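Side-chain contact in cytochrome c, putative (Geobacter sulfurreducens, PDB 2CZS), which probably carries electrons as a small diheme c-type cytochrome with two covalently attached hemes, here without the N-terminal part of the full protein: residues K18-A23 against L31-Q36. Residues are numbered along the deposited sequence; the frame is centred on the assembly and turned at random.
With NA (sodium ion), chain E; HEM (protoporphyrin IX containing Fe), chain F.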
loop_
_atom_site.group_PDB
_atom_site.type_symbol
_atom_site.label_atom_id
_atom_site.label_comp_id
_atom_site.label_asym_id
_atom_site.label_seq_id
_atom_site.Cartn_x
_atom_site.Cartn_y
_atom_site.Cartn_z
ATOM N N LYS A 18 10.254 3.968 0.604
ATOM C CA LYS A 18 11.309 3.811 -0.404
ATOM C C LYS A 18 11.537 2.368 -0.834
ATOM O O LYS A 18 11.728 2.111 -2.032
ATOM C CB LYS A 18 12.633 4.472 0.044
ATOM C CG LYS A 18 13.802 4.278 -0.946
ATOM C CD LYS A 18 14.966 5.226 -0.666
ATOM C CE LYS A 18 15.831 4.728 0.450
ATOM N NZ LYS A 18 16.772 5.796 0.868
ATOM N N ARG A 19 11.559 1.428 0.112
ATOM C CA ARG A 19 11.864 0.034 -0.234
ATOM C C ARG A 19 10.835 -0.542 -1.189
ATOM O O ARG A 19 11.169 -1.377 -2.004
ATOM C CB ARG A 19 12.048 -0.853 0.995
ATOM C CG ARG A 19 10.779 -1.182 1.750
ATOM C CD ARG A 19 11.112 -1.975 3.014
ATOM N NE ARG A 19 9.985 -2.756 3.528
ATOM C CZ ARG A 19 9.773 -4.044 3.253
ATOM N NH1 ARG A 19 10.602 -4.708 2.450
ATOM N NH2 ARG A 19 8.729 -4.670 3.780
ATOM N N PHE A 20 9.594 -0.070 -1.113
ATOM C CA PHE A 20 8.577 -0.536 -2.060
ATOM C C PHE A 20 8.763 0.051 -3.467
ATOM O O PHE A 20 8.606 -0.643 -4.449
ATOM C CB PHE A 20 7.182 -0.291 -1.515
ATOM C CG PHE A 20 7.013 -0.771 -0.116
ATOM C CD1 PHE A 20 6.910 0.127 0.929
ATOM C CD2 PHE A 20 7.044 -2.130 0.165
ATOM C CE1 PHE A 20 6.762 -0.313 2.238
ATOM C CE2 PHE A 20 6.935 -2.591 1.479
ATOM C CZ PHE A 20 6.769 -1.657 2.510
ATOM N N TYR A 21 9.127 1.328 -3.540
ATOM C CA TYR A 21 9.550 1.941 -4.805
ATOM C C TYR A 21 10.702 1.161 -5.445
ATOM O O TYR A 21 10.662 0.855 -6.641
ATOM C CB TYR A 21 9.986 3.392 -4.574
ATOM C CG TYR A 21 8.865 4.407 -4.579
ATOM C CD1 TYR A 21 8.102 4.660 -3.426
ATOM C CD2 TYR A 21 8.548 5.112 -5.737
ATOM C CE1 TYR A 21 7.060 5.596 -3.440
ATOM C CE2 TYR A 21 7.519 6.057 -5.749
ATOM C CZ TYR A 21 6.787 6.293 -4.595
ATOM O OH TYR A 21 5.784 7.214 -4.657
ATOM N N ASP A 22 11.711 0.837 -4.633
ATOM C CA ASP A 22 12.901 0.126 -5.117
ATOM C C ASP A 22 12.532 -1.289 -5.579
ATOM O O ASP A 22 12.919 -1.692 -6.676
ATOM C CB ASP A 22 14.019 0.045 -4.057
ATOM C CG ASP A 22 14.695 1.396 -3.747
ATOM O OD1 ASP A 22 14.664 2.313 -4.584
ATOM O OD2 ASP A 22 15.256 1.542 -2.643
ATOM N N ALA A 23 11.744 -2.006 -4.776
ATOM C CA ALA A 23 11.301 -3.372 -5.100
ATOM C C ALA A 23 10.490 -3.380 -6.387
ATOM O O ALA A 23 10.715 -4.203 -7.273
ATOM C CB ALA A 23 10.470 -3.963 -3.968
ATOM N N LEU A 31 0.999 -7.621 -5.784
ATOM C CA LEU A 31 0.365 -8.374 -4.706
ATOM C C LEU A 31 1.358 -8.677 -3.574
ATOM O O LEU A 31 1.026 -8.538 -2.396
ATOM C CB LEU A 31 -0.282 -9.675 -5.207
ATOM C CG LEU A 31 -1.657 -9.608 -5.872
ATOM C CD1 LEU A 31 -2.071 -11.039 -6.165
ATOM C CD2 LEU A 31 -2.730 -8.898 -5.016
ATOM N N ASP A 32 2.583 -9.064 -3.925
ATOM C CA ASP A 32 3.605 -9.313 -2.892
ATOM C C ASP A 32 3.910 -8.048 -2.090
ATOM O O ASP A 32 4.048 -8.085 -0.865
ATOM C CB ASP A 32 4.881 -9.882 -3.490
ATOM C CG ASP A 32 4.691 -11.273 -4.018
ATOM O OD1 ASP A 32 3.772 -11.958 -3.533
ATOM O OD2 ASP A 32 5.431 -11.658 -4.947
ATOM N N LEU A 33 3.991 -6.916 -2.796
ATOM C CA LEU A 33 4.171 -5.638 -2.125
ATOM C C LEU A 33 2.995 -5.271 -1.247
ATOM O O LEU A 33 3.184 -4.826 -0.102
ATOM C CB LEU A 33 4.492 -4.545 -3.137
ATOM C CG LEU A 33 5.815 -4.786 -3.862
ATOM C CD1 LEU A 33 5.997 -3.767 -4.972
ATOM C CD2 LEU A 33 7.009 -4.759 -2.917
ATOM N N ASP A 34 1.770 -5.465 -1.733
ATOM C CA ASP A 34 0.589 -5.164 -0.967
ATOM C C ASP A 34 0.594 -5.888 0.393
ATOM O O ASP A 34 0.146 -5.344 1.388
ATOM C CB ASP A 34 -0.665 -5.614 -1.704
ATOM C CG ASP A 34 -0.985 -4.820 -2.934
ATOM O OD1 ASP A 34 -0.703 -3.615 -3.010
ATOM O OD2 ASP A 34 -1.623 -5.412 -3.819
ATOM N N ARG A 35 1.092 -7.129 0.423
ATOM C CA ARG A 35 1.097 -7.909 1.660
ATOM C C ARG A 35 1.980 -7.214 2.681
ATOM O O ARG A 35 1.670 -7.252 3.870
ATOM C CB ARG A 35 1.603 -9.349 1.425
ATOM C CG ARG A 35 1.059 -10.039 0.164
ATOM C CD ARG A 35 1.755 -11.394 -0.197
ATOM N NE ARG A 35 1.056 -12.127 -1.275
ATOM C CZ ARG A 35 -0.149 -12.662 -1.100
ATOM N NH1 ARG A 35 -0.736 -12.528 0.077
ATOM N NH2 ARG A 35 -0.771 -13.306 -2.071
ATOM N N GLN A 36 3.088 -6.595 2.225
ATOM C CA GLN A 36 4.007 -5.887 3.130
ATOM C C GLN A 36 3.442 -4.583 3.691
ATOM O O GLN A 36 3.834 -4.155 4.775
ATOM C CB GLN A 36 5.383 -5.650 2.480
ATOM C CG GLN A 36 6.141 -6.950 2.135
ATOM C CD GLN A 36 7.197 -6.777 1.055
ATOM O OE1 GLN A 36 8.002 -5.861 1.090
ATOM N NE2 GLN A 36 7.208 -7.691 0.096
HETATM NA NA NA E . -2.480 -4.354 -6.406
HETATM C CHA HEM F . 0.962 6.852 4.568
HETATM C CHB HEM F . 0.408 3.531 1.158
HETATM C CHC HEM F . 3.602 0.680 3.419
HETATM C CHD HEM F . 3.975 3.910 6.973
HETATM C C1A HEM F . 0.525 6.206 3.460
HETATM C C2A HEM F . -0.476 6.723 2.569
HETATM C C3A HEM F . -0.630 5.787 1.627
HETATM C C4A HEM F . 0.268 4.686 1.909
HETATM C CMA HEM F . -1.575 5.820 0.414
HETATM C CAA HEM F . -1.224 8.073 2.749
HETATM C CBA HEM F . -0.389 9.225 2.224
HETATM C CGA HEM F . -1.132 10.539 2.256
HETATM O O1A HEM F . -2.054 10.765 3.090
HETATM O O2A HEM F . -0.775 11.366 1.384
HETATM C C1B HEM F . 1.243 2.486 1.455
HETATM C C2B HEM F . 1.391 1.295 0.657
HETATM C C3B HEM F . 2.296 0.493 1.265
HETATM C C4B HEM F . 2.730 1.144 2.488
HETATM C CMB HEM F . 0.606 1.087 -0.663
HETATM C CAB HEM F . 2.831 -0.872 0.782
HETATM C CBB HEM F . 3.422 -0.954 -0.456
HETATM C C1C HEM F . 3.899 1.300 4.617
HETATM C C2C HEM F . 4.746 0.685 5.642
HETATM C C3C HEM F . 4.856 1.607 6.636
HETATM C C4C HEM F . 4.104 2.765 6.234
HETATM C CMC HEM F . 5.337 -0.736 5.592
HETATM C CAC HEM F . 5.643 1.504 7.964
HETATM C CBC HEM F . 6.981 1.509 7.907
HETATM C C1D HEM F . 3.262 5.025 6.640
HETATM C C2D HEM F . 3.186 6.277 7.374
HETATM C C3D HEM F . 2.226 7.175 6.636
HETATM C C4D HEM F . 1.816 6.389 5.505
HETATM C CMD HEM F . 3.917 6.657 8.674
HETATM C CAD HEM F . 1.839 8.632 6.998
HETATM C CBD HEM F . 2.345 9.631 5.958
HETATM C CGD HEM F . 3.816 9.448 5.745
HETATM O O1D HEM F . 4.586 9.922 6.612
HETATM O O2D HEM F . 4.218 8.833 4.724
HETATM N NA HEM F . 0.953 4.974 3.065
HETATM N NB HEM F . 2.070 2.352 2.576
HETATM N NC HEM F . 3.524 2.553 4.998
HETATM N ND HEM F . 2.421 5.131 5.557
HETATM FE FE HEM F . 2.251 3.730 4.020
#
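Phe20 of helix 18-25 meets Gln36 and Leu33 of helix 30-37 with one rim of its ring. Gln36 OE1 lies 3.5 Å from Phe20 CE2, at the ring edge and near its plane, while Leu33 CD2 reaches the same edge at Phe20 CD2, 4.1 Å away. Beside them, Ala23 CB packs on Leu33 CD2 at 3.7 Å, so one leucine methyl serves both apolar partners. The phenylalanine ring is sandwiched: the heme carbon CBB, from a former vinyl group, sits 3.6 Å above one face, offset toward the rim, and Arg19 CG lies 3.9 Å over the centre of the other. Phe20 CE1 comes within 3.5 Å of the heme methine carbon CHC.

Replacing Phe20 by an alanine would take the ring away from heme CBB and CHC and would probably set the Arg19 chain and the Gln36 amide free to shift.

Arg19 turns CG between its backbone N and carbonyl carbon (chi1 72°), placing CG over the ring and a face of the guanidinium over Phe20 CE2, and then runs extended to end beside the Gln36 amide. The two planes are 23° apart, with Arg19 NH2 3.0 Å from Gln36 OE1 in an oblique approach. From the other end of that amide, NE2 makes a weak hydrogen bond to the carbonyl oxygen of Asp32, one helical turn back. Glu39 adds a long, weak ion pair to the arginine.

Behind the interface Leu33 also touches Leu66 of helix 65-68, while Asp34, directed away, binds the sodium ion through OD2. The short segments run nearly antiparallel at 170°, their axes 10.9 Å apart, forming a helical hairpin that contributes Phe20, Leu33 and Gln36, in sequence between axial His17 and covalently linked Cys37, to a heme pocket of this c-type cytochrome.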